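Local structure of aldehyde dehydrogenase (Staphylococcus aureus, 6K10) at residues L37-K42 with E163-N168; K221-V226 with A362-R367; S372-S377 with L401-N406. The protein oxidises 4,4'-diaponeurosporen-4-al to 4,4'-diaponeurosporenoic acid with NAD+, a step in the biosynthesis of the carotenoid staphyloxanthin. The protein carries 1 engineered substitution. All blocks are in the same frame, centred on the assembly; numbering follows the deposited sequence.

Contact 1: L37-K42 with E163-N168; sequences LKKLSK and ETFDAN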
ATOM      1  N   LEU A  37      12.129 -21.942  -0.827  1.00 23.19           N
ATOM      2  CA  LEU A  37      12.007 -21.650  -2.251  1.00 24.23           C
ATOM      3  C   LEU A  37      12.587 -22.780  -3.095  1.00 28.35           C
ATOM      4  O   LEU A  37      12.008 -23.152  -4.122  1.00 30.25           O
ATOM      5  CB  LEU A  37      12.689 -20.320  -2.568  1.00 23.43           C
ATOM      6  CG  LEU A  37      11.978 -19.090  -1.998  1.00 23.28           C
ATOM      7  CD1 LEU A  37      12.892 -17.876  -2.044  1.00 25.57           C
ATOM      8  CD2 LEU A  37      10.684 -18.818  -2.751  1.00 23.51           C
ATOM      9  N   LYS A  38      13.727 -23.339  -2.677  1.00 27.07           N
ATOM     10  CA  LYS A  38      14.271 -24.515  -3.354  1.00 26.15           C
ATOM     11  C   LYS A  38      13.267 -25.657  -3.348  1.00 25.73           C
ATOM     12  O   LYS A  38      13.001 -26.275  -4.386  1.00 27.83           O
ATOM     13  CB  LYS A  38      15.568 -24.975  -2.687  1.00 31.44           C
ATOM     14  CG  LYS A  38      16.659 -23.940  -2.605  1.00 36.48           C
ATOM     15  N   LYS A  39      12.713 -25.962  -2.174  1.00 25.86           N
ATOM     16  CA  LYS A  39      11.746 -27.048  -2.069  1.00 27.91           C
ATOM     17  C   LYS A  39      10.525 -26.778  -2.937  1.00 25.57           C
ATOM     18  O   LYS A  39      10.002 -27.692  -3.581  1.00 24.77           O
ATOM     19  CB  LYS A  39      11.344 -27.247  -0.608  1.00 30.80           C
ATOM     20  CG  LYS A  39      12.460 -27.802   0.269  1.00 30.62           C
ATOM     21  CD  LYS A  39      12.181 -27.548   1.740  1.00 35.13           C
ATOM     22  CE  LYS A  39      10.907 -28.242   2.191  1.00 36.03           C
ATOM     23  NZ  LYS A  39      10.555 -27.890   3.596  1.00 40.24           N
ATOM     24  N   LEU A  40      10.068 -25.524  -2.979  1.00 26.85           N
ATOM     25  CA  LEU A  40       8.938 -25.170  -3.832  1.00 22.81           C
ATOM     26  C   LEU A  40       9.251 -25.439  -5.299  1.00 24.33           C
ATOM     27  O   LEU A  40       8.423 -25.991  -6.034  1.00 24.59           O
ATOM     28  CB  LEU A  40       8.567 -23.702  -3.629  1.00 23.39           C
ATOM     29  CG  LEU A  40       7.295 -23.231  -4.336  1.00 25.46           C
ATOM     30  CD1 LEU A  40       6.093 -24.026  -3.853  1.00 28.35           C
ATOM     31  CD2 LEU A  40       7.080 -21.741  -4.125  1.00 24.23           C
ATOM     32  N   SER A  41      10.447 -25.049  -5.743  1.00 23.45           N
ATOM     33  CA  SER A  41      10.845 -25.280  -7.128  1.00 26.28           C
ATOM     34  C   SER A  41      10.941 -26.769  -7.433  1.00 26.28           C
ATOM     35  O   SER A  41      10.401 -27.245  -8.439  1.00 25.89           O
ATOM     36  CB  SER A  41      12.179 -24.589  -7.403  1.00 30.69           C
ATOM     37  OG  SER A  41      12.570 -24.770  -8.750  1.00 35.67           O
ATOM     38  N   LYS A  42      11.651 -27.516  -6.582  1.00 23.85           N
ATOM     39  CA  LYS A  42      11.744 -28.963  -6.745  1.00 24.34           C
ATOM     40  C   LYS A  42      10.363 -29.601  -6.781  1.00 24.72           C
ATOM     41  O   LYS A  42      10.110 -30.527  -7.561  1.00 23.60           O
ATOM     42  CB  LYS A  42      12.575 -29.555  -5.605  1.00 27.54           C
ATOM     43  CG  LYS A  42      12.304 -31.024  -5.323  1.00 32.23           C
ATOM     44  CD  LYS A  42      13.195 -31.548  -4.208  1.00 38.49           C
ATOM     45  CE  LYS A  42      12.598 -32.788  -3.560  1.00 42.04           C
ATOM     46  NZ  LYS A  42      13.440 -33.278  -2.434  1.00 45.21           N
ATOM     47  N   GLU A 163       2.709 -32.268   0.705  1.00 28.09           N
ATOM     48  CA  GLU A 163       3.805 -33.222   0.675  1.00 33.37           C
ATOM     49  C   GLU A 163       5.170 -32.544   0.671  1.00 32.81           C
ATOM     50  O   GLU A 163       6.190 -33.239   0.734  1.00 35.98           O
ATOM     51  CB  GLU A 163       3.649 -34.147  -0.536  1.00 40.39           C
ATOM     52  CG  GLU A 163       2.323 -34.905  -0.496  1.00 46.61           C
ATOM     53  CD  GLU A 163       2.287 -36.125  -1.392  1.00 51.83           C
ATOM     54  OE1 GLU A 163       3.289 -36.868  -1.440  1.00 54.59           O
ATOM     55  OE2 GLU A 163       1.239 -36.347  -2.034  1.00 51.91           O
ATOM     56  N   THR A 164       5.207 -31.212   0.639  1.00 30.23           N
ATOM     57  CA  THR A 164       6.451 -30.450   0.643  1.00 29.73           C
ATOM     58  C   THR A 164       6.675 -29.649   1.918  1.00 30.60           C
ATOM     59  O   THR A 164       7.808 -29.579   2.399  1.00 33.76           O
ATOM     60  CB  THR A 164       6.491 -29.499  -0.561  1.00 28.69           C
ATOM     61  OG1 THR A 164       6.179 -30.225  -1.756  1.00 27.98           O
ATOM     62  CG2 THR A 164       7.871 -28.877  -0.707  1.00 28.62           C
ATOM     63  N   PHE A 165       5.632 -29.044   2.489  1.00 28.03           N
ATOM     64  CA  PHE A 165       5.767 -28.176   3.650  1.00 25.03           C
ATOM     65  C   PHE A 165       4.881 -28.655   4.792  1.00 25.38           C
ATOM     66  O   PHE A 165       3.880 -29.344   4.583  1.00 24.75           O
ATOM     67  CB  PHE A 165       5.390 -26.724   3.316  1.00 27.19           C
ATOM     68  CG  PHE A 165       6.124 -26.156   2.139  1.00 25.92           C
ATOM     69  CD1 PHE A 165       7.438 -25.738   2.261  1.00 27.13           C
ATOM     70  CD2 PHE A 165       5.492 -26.019   0.915  1.00 27.65           C
ATOM     71  CE1 PHE A 165       8.111 -25.207   1.178  1.00 27.32           C
ATOM     72  CE2 PHE A 165       6.160 -25.490  -0.171  1.00 28.30           C
ATOM     73  CZ  PHE A 165       7.471 -25.082  -0.039  1.00 29.75           C
ATOM     74  N   ASP A 166       5.254 -28.264   6.012  1.00 26.52           N
ATOM     75  CA  ASP A 166       4.362 -28.447   7.151  1.00 31.44           C
ATOM     76  C   ASP A 166       3.124 -27.578   6.995  1.00 28.23           C
ATOM     77  O   ASP A 166       3.189 -26.461   6.475  1.00 26.98           O
ATOM     78  CB  ASP A 166       5.064 -28.095   8.460  1.00 37.60           C
ATOM     79  CG  ASP A 166       5.995 -29.182   8.931  1.00 46.37           C
ATOM     80  OD1 ASP A 166       5.934 -30.299   8.377  1.00 48.33           O
ATOM     81  OD2 ASP A 166       6.775 -28.921   9.869  1.00 51.26           O
ATOM     82  N   ALA A 167       1.988 -28.093   7.472  1.00 28.49           N
ATOM     83  CA  ALA A 167       0.737 -27.356   7.340  1.00 30.12           C
ATOM     84  C   ALA A 167       0.753 -26.066   8.148  1.00 30.89           C
ATOM     85  O   ALA A 167       0.019 -25.125   7.825  1.00 31.82           O
ATOM     86  CB  ALA A 167      -0.441 -28.234   7.761  1.00 30.59           C
ATOM     87  N   ASN A 168       1.575 -25.993   9.194  1.00 28.89           N
ATOM     88  CA  ASN A 168       1.670 -24.769   9.978  1.00 31.61           C
ATOM     89  C   ASN A 168       2.617 -23.743   9.366  1.00 25.88           C
ATOM     90  O   ASN A 168       2.783 -22.659   9.934  1.00 24.82           O
ATOM     91  CB  ASN A 168       2.089 -25.093  11.418  1.00 34.34           C
ATOM     92  CG  ASN A 168       3.364 -25.912  11.493  1.00 38.53           C
ATOM     93  OD1 ASN A 168       4.300 -25.712  10.721  1.00 40.48           O
TER
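Lys39 and Thr164 bring the two backbones to their nearest approach, 6.9 Å between CA atoms, where the middle of helix 30-46 passes the last turn of helix 151-164 and the chain leaving it. The bond from CA to CB points at the other segment in both residues, and their side chains meet first through carbon: Lys39 CB lies 3.8 Å from Thr164 CG2. With chi1 of Thr164 at -50°, CG2 is directed at the lysine and OG1 turns back into its own helix, where it bonds to Leu160 O. Beyond CB the lysine chain bends at chi3 (62°), which carries its end along the backbone of Thr164, with CE 3.4 Å from Thr164 O. Lys39 and the ring of Phe165 run past each other in opposite directions, NZ coming obliquely to 4.0 Å from Phe165 CD1. The ammonium bonds to Gln36 OE1, one turn back in its own helix.

The ring of Phe165 supplies the apolar half of the contact. Thr164 CG2 sits over the centre of one face, 3.8 Å above the plane, and Leu40 CB lies at the edge in the ring plane, 4.0 Å from CZ. Leu40 CD1 is again 4.0 Å from Phe165 CE2, while the leucine reaches on to Phe129 and Ile136 of helix 126-138.

Segment 163-168 leads toward strand 170-172 of a sheet that is probably the NAD-binding one, as in other aldehyde dehydrogenases, so the contact joins N-terminal helix 30-46 to that layer, away from the predicted active site. Polarity is graded across it: Leu40 and Phe165 are buried, whereas Lys39 and Thr164 remain partly exposed and place aliphatic carbon inward. Cohesion between the segments thus appears to rest mainly on carbon packing.

Contact 2: K221-V226 with A362-R367; sequences KSPVIV and AFIHQR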
ATOM      1  N   LYS A 221     -13.452  -3.642 -17.576  1.00 21.23           N
ATOM      2  CA  LYS A 221     -13.474  -3.909 -19.014  1.00 19.85           C
ATOM      3  C   LYS A 221     -12.300  -3.155 -19.636  1.00 18.19           C
ATOM      4  O   LYS A 221     -12.352  -1.931 -19.794  1.00 20.86           O
ATOM      5  CB  LYS A 221     -14.819  -3.508 -19.618  1.00 18.55           C
ATOM      6  CG  LYS A 221     -15.996  -4.322 -19.066  1.00 20.52           C
ATOM      7  CD  LYS A 221     -17.348  -3.776 -19.512  1.00 21.60           C
ATOM      8  CE  LYS A 221     -17.569  -3.961 -21.001  1.00 24.34           C
ATOM      9  NZ  LYS A 221     -17.669  -5.399 -21.380  1.00 20.58           N
ATOM     10  N   SER A 222     -11.239  -3.889 -19.975  1.00 18.70           N
ATOM     11  CA  SER A 222     -10.017  -3.281 -20.494  1.00 19.67           C
ATOM     12  C   SER A 222     -10.216  -2.845 -21.942  1.00 19.55           C
ATOM     13  O   SER A 222     -10.489  -3.693 -22.795  1.00 19.55           O
ATOM     14  CB  SER A 222      -8.855  -4.262 -20.393  1.00 18.96           C
ATOM     15  OG  SER A 222      -8.603  -4.646 -19.050  1.00 21.29           O
ATOM     16  N   PRO A 223     -10.087  -1.559 -22.259  1.00 20.07           N
ATOM     17  CA  PRO A 223     -10.293  -1.109 -23.637  1.00 18.12           C
ATOM     18  C   PRO A 223      -9.039  -1.187 -24.487  1.00 18.79           C
ATOM     19  O   PRO A 223      -7.919  -1.036 -24.005  1.00 20.96           O
ATOM     20  CB  PRO A 223     -10.729   0.352 -23.455  1.00 21.56           C
ATOM     21  CG  PRO A 223     -10.024   0.793 -22.217  1.00 23.92           C
ATOM     22  CD  PRO A 223      -9.886  -0.430 -21.331  1.00 20.69           C
ATOM     23  N   VAL A 224      -9.248  -1.440 -25.774  1.00 19.73           N
ATOM     24  CA  VAL A 224      -8.212  -1.285 -26.790  1.00 19.48           C
ATOM     25  C   VAL A 224      -8.649  -0.145 -27.695  1.00 21.50           C
ATOM     26  O   VAL A 224      -9.742  -0.192 -28.270  1.00 22.25           O
ATOM     27  CB  VAL A 224      -7.992  -2.574 -27.604  1.00 19.84           C
ATOM     28  CG1 VAL A 224      -6.944  -2.356 -28.698  1.00 18.00           C
ATOM     29  CG2 VAL A 224      -7.595  -3.716 -26.696  1.00 20.50           C
ATOM     30  N   ILE A 225      -7.822   0.896 -27.790  1.00 18.72           N
ATOM     31  CA  ILE A 225      -8.026   1.967 -28.759  1.00 18.78           C
ATOM     32  C   ILE A 225      -7.170   1.655 -29.974  1.00 19.00           C
ATOM     33  O   ILE A 225      -5.969   1.393 -29.841  1.00 23.28           O
ATOM     34  CB  ILE A 225      -7.672   3.350 -28.180  1.00 18.73           C
ATOM     35  CG1 ILE A 225      -8.415   3.613 -26.876  1.00 22.64           C
ATOM     36  CG2 ILE A 225      -8.040   4.441 -29.175  1.00 18.64           C
ATOM     37  CD1 ILE A 225      -7.790   4.700 -26.012  1.00 28.21           C
ATOM     38  N   VAL A 226      -7.790   1.659 -31.149  1.00 18.84           N
ATOM     39  CA  VAL A 226      -7.103   1.483 -32.422  1.00 22.13           C
ATOM     40  C   VAL A 226      -7.411   2.734 -33.230  1.00 22.11           C
ATOM     41  O   VAL A 226      -8.528   2.887 -33.735  1.00 24.78           O
ATOM     42  CB  VAL A 226      -7.554   0.215 -33.160  1.00 21.08           C
ATOM     43  CG1 VAL A 226      -6.868   0.104 -34.526  1.00 19.31           C
ATOM     44  CG2 VAL A 226      -7.299  -1.020 -32.314  1.00 20.09           C
ATOM     45  N   ALA A 362     -13.375  10.095 -23.592  1.00 24.17           N
ATOM     46  CA  ALA A 362     -14.586  10.343 -22.816  1.00 28.05           C
ATOM     47  C   ALA A 362     -15.333   9.048 -22.513  1.00 27.05           C
ATOM     48  O   ALA A 362     -15.777   8.833 -21.379  1.00 25.05           O
ATOM     49  CB  ALA A 362     -15.493  11.315 -23.570  1.00 29.83           C
ATOM     50  N   PHE A 363     -15.478   8.179 -23.517  1.00 27.35           N
ATOM     51  CA  PHE A 363     -16.130   6.887 -23.321  1.00 27.93           C
ATOM     52  C   PHE A 363     -15.462   6.099 -22.200  1.00 26.79           C
ATOM     53  O   PHE A 363     -16.132   5.585 -21.297  1.00 25.54           O
ATOM     54  CB  PHE A 363     -16.101   6.096 -24.632  1.00 29.52           C
ATOM     55  CG  PHE A 363     -16.911   4.821 -24.599  1.00 28.61           C
ATOM     56  CD1 PHE A 363     -16.377   3.647 -24.087  1.00 26.48           C
ATOM     57  CD2 PHE A 363     -18.201   4.792 -25.106  1.00 30.64           C
ATOM     58  CE1 PHE A 363     -17.118   2.480 -24.066  1.00 27.92           C
ATOM     59  CE2 PHE A 363     -18.945   3.626 -25.089  1.00 28.19           C
ATOM     60  CZ  PHE A 363     -18.403   2.470 -24.568  1.00 27.92           C
ATOM     61  N   ILE A 364     -14.133   5.992 -22.246  1.00 25.40           N
ATOM     62  CA  ILE A 364     -13.407   5.199 -21.255  1.00 25.54           C
ATOM     63  C   ILE A 364     -13.464   5.865 -19.883  1.00 25.48           C
ATOM     64  O   ILE A 364     -13.602   5.188 -18.855  1.00 23.20           O
ATOM     65  CB  ILE A 364     -11.956   4.965 -21.724  1.00 25.97           C
ATOM     66  CG1 ILE A 364     -11.944   4.160 -23.023  1.00 23.66           C
ATOM     67  CG2 ILE A 364     -11.123   4.277 -20.642  1.00 23.76           C
ATOM     68  CD1 ILE A 364     -10.624   4.215 -23.775  1.00 24.14           C
ATOM     69  N   HIS A 365     -13.376   7.197 -19.841  1.00 24.89           N
ATOM     70  CA  HIS A 365     -13.382   7.900 -18.565  1.00 29.88           C
ATOM     71  C   HIS A 365     -14.745   7.859 -17.879  1.00 30.46           C
ATOM     72  O   HIS A 365     -14.819   8.084 -16.666  1.00 33.87           O
ATOM     73  CB  HIS A 365     -12.936   9.351 -18.767  1.00 36.53           C
ATOM     74  CG  HIS A 365     -12.424  10.004 -17.520  1.00 43.10           C
ATOM     75  ND1 HIS A 365     -13.257  10.475 -16.528  1.00 43.39           N
ATOM     76  CD2 HIS A 365     -11.161  10.253 -17.099  1.00 44.37           C
ATOM     77  CE1 HIS A 365     -12.530  10.992 -15.554  1.00 43.19           C
ATOM     78  NE2 HIS A 365     -11.254  10.869 -15.875  1.00 45.69           N
ATOM     79  N   GLN A 366     -15.822   7.575 -18.618  1.00 29.70           N
ATOM     80  CA  GLN A 366     -17.143   7.449 -18.009  1.00 31.84           C
ATOM     81  C   GLN A 366     -17.320   6.147 -17.241  1.00 29.99           C
ATOM     82  O   GLN A 366     -18.291   6.022 -16.487  1.00 31.60           O
ATOM     83  CB  GLN A 366     -18.235   7.547 -19.074  1.00 36.29           C
ATOM     84  CG  GLN A 366     -18.410   8.925 -19.677  1.00 42.65           C
ATOM     85  CD  GLN A 366     -19.731   9.073 -20.404  1.00 46.91           C
ATOM     86  OE1 GLN A 366     -20.189   8.150 -21.077  1.00 49.07           O
ATOM     87  NE2 GLN A 366     -20.348  10.242 -20.275  1.00 49.10           N
ATOM     88  N   ARG A 367     -16.427   5.188 -17.418  1.00 26.70           N
ATOM     89  CA  ARG A 367     -16.517   3.863 -16.834  1.00 24.92           C
ATOM     90  C   ARG A 367     -15.433   3.669 -15.780  1.00 24.49           C
ATOM     91  O   ARG A 367     -14.491   4.464 -15.688  1.00 25.47           O
ATOM     92  CB  ARG A 367     -16.404   2.807 -17.942  1.00 25.25           C
ATOM     93  CG  ARG A 367     -17.552   2.878 -18.940  1.00 28.38           C
ATOM     94  CD  ARG A 367     -17.258   2.115 -20.218  1.00 29.72           C
ATOM     95  NE  ARG A 367     -18.458   1.969 -21.037  1.00 33.44           N
ATOM     96  CZ  ARG A 367     -19.248   0.899 -21.027  1.00 35.38           C
ATOM     97  NH1 ARG A 367     -20.321   0.861 -21.806  1.00 37.69           N
ATOM     98  NH2 ARG A 367     -18.967  -0.133 -20.243  1.00 31.80           N
TER
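Ile364 carries the tight part of this contact, its CD1 reaching Ile225 CD1 at 3.6 Å and Pro223 CG at 3.8 Å. CG1 of Ile364 lies anti to the carbonyl carbon (chi1 -63°), and an extended chi2 of 163° brings the terminal methyl against both the proline ring and the isoleucine tip. CG2, the other branch, touches the proline as well, 4.0 Å from Pro223 CG. All three residues are buried.

The other end is looser and partly exposed. Lys221 and Arg367 touch through NH2 of the guanidinium, 4.1 Å from both Lys221 CD and CE. Bends at chi3 and chi4 turn the ammonium aside, leaving NZ 5.5 Å from Arg367 NH2. Each of these like charges has polar partners elsewhere: Lys221 NZ forms a salt bridge with Asp255 and bonds to the carbonyls of Ile339 and Glu342, and Arg367 NH2 bonds to that of Met340. These partners probably ease any repulsion.

Helix 357-365 is the connection of a beta-alpha-beta crossover between parallel strands 348-354 and 372-376, probably in the catalytic domain. It packs on the sheet over strand 223-226, which runs between strands 256-260 and 372-376; Ile364 also touches Leu258 of the former.

Contact 3: S372-S377 with L401-N406; sequences SLYLFS and LMHLAN
Tyr374 and His403 form the main aromatic contact, with ring centroids 5.8 Å apart and planes inclined at 73°. The two side chains cross at about a right angle, an oblique pairing in which the phenol oxygen does the closest touching: Tyr374 OH lies at the imidazole edge, near its plane, 3.4 Å from His403 CE1. Tyr374 reaches this position because CG is anti to the carbonyl carbon (chi1 -50°), which swings the ring end toward the 401-406 segment. On the imidazole, Leu404 CD1 rests over one face, 3.3 Å above the plane and offset toward the rim.

Polar approaches gather at the phenol. Its oxygen bonds to the carbonyl of Val252, next in the chain to Ser251, the predicted catalytic position that is altered in this structure. Leu401 N lies 3.3 Å from Tyr374 OH and is obliquely placed to the ring. Ser372 OG bonds to Ser222 OG, which links the serine to the adjacent strand 223-226, and only weakly to Val252 O.

Van der Waals contact across the segments is otherwise modest: Ser372 CB packs obliquely against the imidazole, 4.1 Å from His403 NE2. The CB of Leu401 points away from the strand.

The 401-406 loop, containing a short 3-10 turn at 402-404, follows strand 394-397 and crosses beside Tyr374; beyond it lies the second subunit, where His403 packs on Ile438 of that chain. Strand 372-376 itself runs parallel between strands 223-226 and 394-397, with Leu373 and Leu375 packed on helix 380-389 and Phe376 on helix 232-244.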
ATOM      1  N   SER A 372      -6.359  -2.876 -17.251  1.00 21.34           N
ATOM      2  CA  SER A 372      -5.413  -2.621 -18.322  1.00 21.41           C
ATOM      3  C   SER A 372      -6.060  -1.755 -19.391  1.00 20.18           C
ATOM      4  O   SER A 372      -7.284  -1.662 -19.495  1.00 18.68           O
ATOM      5  CB  SER A 372      -4.874  -3.924 -18.929  1.00 21.90           C
ATOM      6  OG  SER A 372      -5.872  -4.612 -19.649  1.00 22.89           O
ATOM      7  N   LEU A 373      -5.206  -1.095 -20.169  1.00 15.66           N
ATOM      8  CA  LEU A 373      -5.625  -0.336 -21.337  1.00 17.52           C
ATOM      9  C   LEU A 373      -4.565  -0.499 -22.414  1.00 19.21           C
ATOM     10  O   LEU A 373      -3.370  -0.524 -22.115  1.00 21.20           O
ATOM     11  CB  LEU A 373      -5.832   1.150 -21.021  1.00 19.72           C
ATOM     12  CG  LEU A 373      -6.271   2.059 -22.180  1.00 21.86           C
ATOM     13  CD1 LEU A 373      -7.237   3.131 -21.700  1.00 23.27           C
ATOM     14  CD2 LEU A 373      -5.068   2.702 -22.864  1.00 23.84           C
ATOM     15  N   TYR A 374      -5.010  -0.596 -23.663  1.00 18.62           N
ATOM     16  CA  TYR A 374      -4.107  -0.740 -24.794  1.00 20.58           C
ATOM     17  C   TYR A 374      -4.439   0.301 -25.850  1.00 20.70           C
ATOM     18  O   TYR A 374      -5.608   0.607 -26.091  1.00 20.56           O
ATOM     19  CB  TYR A 374      -4.182  -2.150 -25.380  1.00 18.64           C
ATOM     20  CG  TYR A 374      -4.039  -3.227 -24.328  1.00 19.82           C
ATOM     21  CD1 TYR A 374      -2.805  -3.505 -23.760  1.00 20.92           C
ATOM     22  CD2 TYR A 374      -5.143  -3.953 -23.890  1.00 21.57           C
ATOM     23  CE1 TYR A 374      -2.667  -4.480 -22.785  1.00 21.11           C
ATOM     24  CE2 TYR A 374      -5.013  -4.932 -22.921  1.00 22.89           C
ATOM     25  CZ  TYR A 374      -3.776  -5.193 -22.374  1.00 22.87           C
ATOM     26  OH  TYR A 374      -3.651  -6.168 -21.410  1.00 21.25           O
ATOM     27  N   LEU A 375      -3.397   0.850 -26.466  1.00 19.26           N
ATOM     28  CA  LEU A 375      -3.537   1.798 -27.560  1.00 21.24           C
ATOM     29  C   LEU A 375      -2.664   1.348 -28.715  1.00 22.00           C
ATOM     30  O   LEU A 375      -1.471   1.097 -28.530  1.00 20.60           O
ATOM     31  CB  LEU A 375      -3.148   3.216 -27.134  1.00 22.72           C
ATOM     32  CG  LEU A 375      -2.985   4.199 -28.297  1.00 20.72           C
ATOM     33  CD1 LEU A 375      -4.322   4.464 -28.976  1.00 19.76           C
ATOM     34  CD2 LEU A 375      -2.353   5.494 -27.828  1.00 21.55           C
ATOM     35  N   PHE A 376      -3.260   1.239 -29.898  1.00 20.80           N
ATOM     36  CA  PHE A 376      -2.528   0.957 -31.123  1.00 20.31           C
ATOM     37  C   PHE A 376      -2.523   2.220 -31.966  1.00 21.50           C
ATOM     38  O   PHE A 376      -3.584   2.694 -32.392  1.00 21.72           O
ATOM     39  CB  PHE A 376      -3.131  -0.228 -31.880  1.00 18.72           C
ATOM     40  CG  PHE A 376      -2.814  -1.552 -31.248  1.00 21.53           C
ATOM     41  CD1 PHE A 376      -3.619  -2.063 -30.248  1.00 19.48           C
ATOM     42  CD2 PHE A 376      -1.682  -2.259 -31.619  1.00 20.25           C
ATOM     43  CE1 PHE A 376      -3.318  -3.273 -29.645  1.00 19.15           C
ATOM     44  CE2 PHE A 376      -1.378  -3.469 -31.022  1.00 19.04           C
ATOM     45  CZ  PHE A 376      -2.197  -3.977 -30.033  1.00 20.15           C
ATOM     46  N   SER A 377      -1.329   2.768 -32.175  1.00 22.82           N
ATOM     47  CA  SER A 377      -1.155   4.055 -32.826  1.00 24.34           C
ATOM     48  C   SER A 377       0.301   4.204 -33.220  1.00 22.92           C
ATOM     49  O   SER A 377       1.191   3.686 -32.543  1.00 21.36           O
ATOM     50  CB  SER A 377      -1.576   5.207 -31.902  1.00 23.57           C
ATOM     51  OG  SER A 377      -1.365   6.472 -32.512  1.00 23.31           O
ATOM     52  N   LEU A 401      -1.259  -7.452 -23.203  1.00 16.61           N
ATOM     53  CA  LEU A 401      -0.977  -8.505 -22.228  1.00 17.43           C
ATOM     54  C   LEU A 401       0.473  -8.546 -21.747  1.00 22.46           C
ATOM     55  O   LEU A 401       0.718  -8.803 -20.564  1.00 21.70           O
ATOM     56  CB  LEU A 401      -1.386  -9.871 -22.795  1.00 24.13           C
ATOM     57  CG  LEU A 401      -1.058 -11.130 -21.986  1.00 28.45           C
ATOM     58  CD1 LEU A 401      -1.932 -11.229 -20.747  1.00 27.83           C
ATOM     59  CD2 LEU A 401      -1.229 -12.367 -22.849  1.00 30.22           C
ATOM     60  N   MET A 402       1.438  -8.279 -22.632  1.00 22.10           N
ATOM     61  CA  MET A 402       2.841  -8.560 -22.324  1.00 22.40           C
ATOM     62  C   MET A 402       3.445  -7.649 -21.257  1.00 22.18           C
ATOM     63  O   MET A 402       4.566  -7.924 -20.813  1.00 21.87           O
ATOM     64  CB  MET A 402       3.690  -8.481 -23.595  1.00 25.32           C
ATOM     65  CG  MET A 402       3.406  -9.585 -24.603  1.00 27.45           C
ATOM     66  SD  MET A 402       3.375 -11.230 -23.856  1.00 31.23           S
ATOM     67  CE  MET A 402       5.118 -11.520 -23.558  1.00 30.08           C
ATOM     68  N   HIS A 403       2.757  -6.588 -20.827  1.00 20.06           N
ATOM     69  CA  HIS A 403       3.317  -5.780 -19.747  1.00 20.28           C
ATOM     70  C   HIS A 403       3.352  -6.540 -18.426  1.00 23.63           C
ATOM     71  O   HIS A 403       4.057  -6.122 -17.501  1.00 26.98           O
ATOM     72  CB  HIS A 403       2.546  -4.463 -19.592  1.00 20.59           C
ATOM     73  CG  HIS A 403       1.108  -4.631 -19.208  1.00 21.38           C
ATOM     74  ND1 HIS A 403       0.194  -5.290 -20.001  1.00 23.28           N
ATOM     75  CD2 HIS A 403       0.422  -4.203 -18.120  1.00 21.02           C
ATOM     76  CE1 HIS A 403      -0.990  -5.269 -19.416  1.00 23.68           C
ATOM     77  NE2 HIS A 403      -0.879  -4.617 -18.274  1.00 21.00           N
ATOM     78  N   LEU A 404       2.622  -7.654 -18.326  1.00 20.36           N
ATOM     79  CA  LEU A 404       2.709  -8.537 -17.169  1.00 19.46           C
ATOM     80  C   LEU A 404       3.945  -9.424 -17.201  1.00 23.44           C
ATOM     81  O   LEU A 404       4.304 -10.002 -16.170  1.00 22.16           O
ATOM     82  CB  LEU A 404       1.463  -9.423 -17.082  1.00 22.82           C
ATOM     83  CG  LEU A 404       0.209  -8.891 -16.382  1.00 25.45           C
ATOM     84  CD1 LEU A 404      -0.299  -7.627 -17.045  1.00 27.08           C
ATOM     85  CD2 LEU A 404      -0.880  -9.956 -16.366  1.00 23.56           C
ATOM     86  N   ALA A 405       4.596  -9.551 -18.355  1.00 22.90           N
ATOM     87  CA  ALA A 405       5.693 -10.493 -18.521  1.00 21.91           C
ATOM     88  C   ALA A 405       7.043  -9.920 -18.118  1.00 20.91           C
ATOM     89  O   ALA A 405       8.028 -10.664 -18.085  1.00 24.51           O
ATOM     90  CB  ALA A 405       5.756 -10.979 -19.971  1.00 23.13           C
ATOM     91  N   ASN A 406       7.118  -8.627 -17.817  1.00 19.99           N
ATOM     92  CA  ASN A 406       8.338  -8.056 -17.271  1.00 20.81           C
ATOM     93  C   ASN A 406       8.203  -7.999 -15.759  1.00 21.87           C
ATOM     94  O   ASN A 406       7.428  -7.175 -15.247  1.00 22.44           O
ATOM     95  CB  ASN A 406       8.591  -6.661 -17.840  1.00 23.38           C
ATOM     96  CG  ASN A 406       9.954  -6.110 -17.455  1.00 26.36           C
ATOM     97  OD1 ASN A 406      10.648  -6.668 -16.601  1.00 25.49           O
ATOM     98  ND2 ASN A 406      10.342  -5.007 -18.083  1.00 27.70           N
TER

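In the fold
Contacts 2 and 3 are built on adjacent parallel strands of one sheet, and their centres lie 14 Å apart. Ile225 O and Phe376 N, 2.7 Å apart, form a probable backbone hydrogen bond; Ser222 OG and Ser372 OG lie at 2.8 Å. Helix 357-365 of contact 2 is followed in the chain, after a short loop, by strand 372-376 of contact 3. Both lie near the predicted active site: the side chain of Ser251, changed in this structure, is about 7 Å from that of Ser372 and about 10 Å from that of Lys221, while the side chain of His403 is about 9 Å from that of Glu217, the other predicted active-site residue. Contact 1 lies across the chain's centre, its nearest atoms about 17 Å from contact 3.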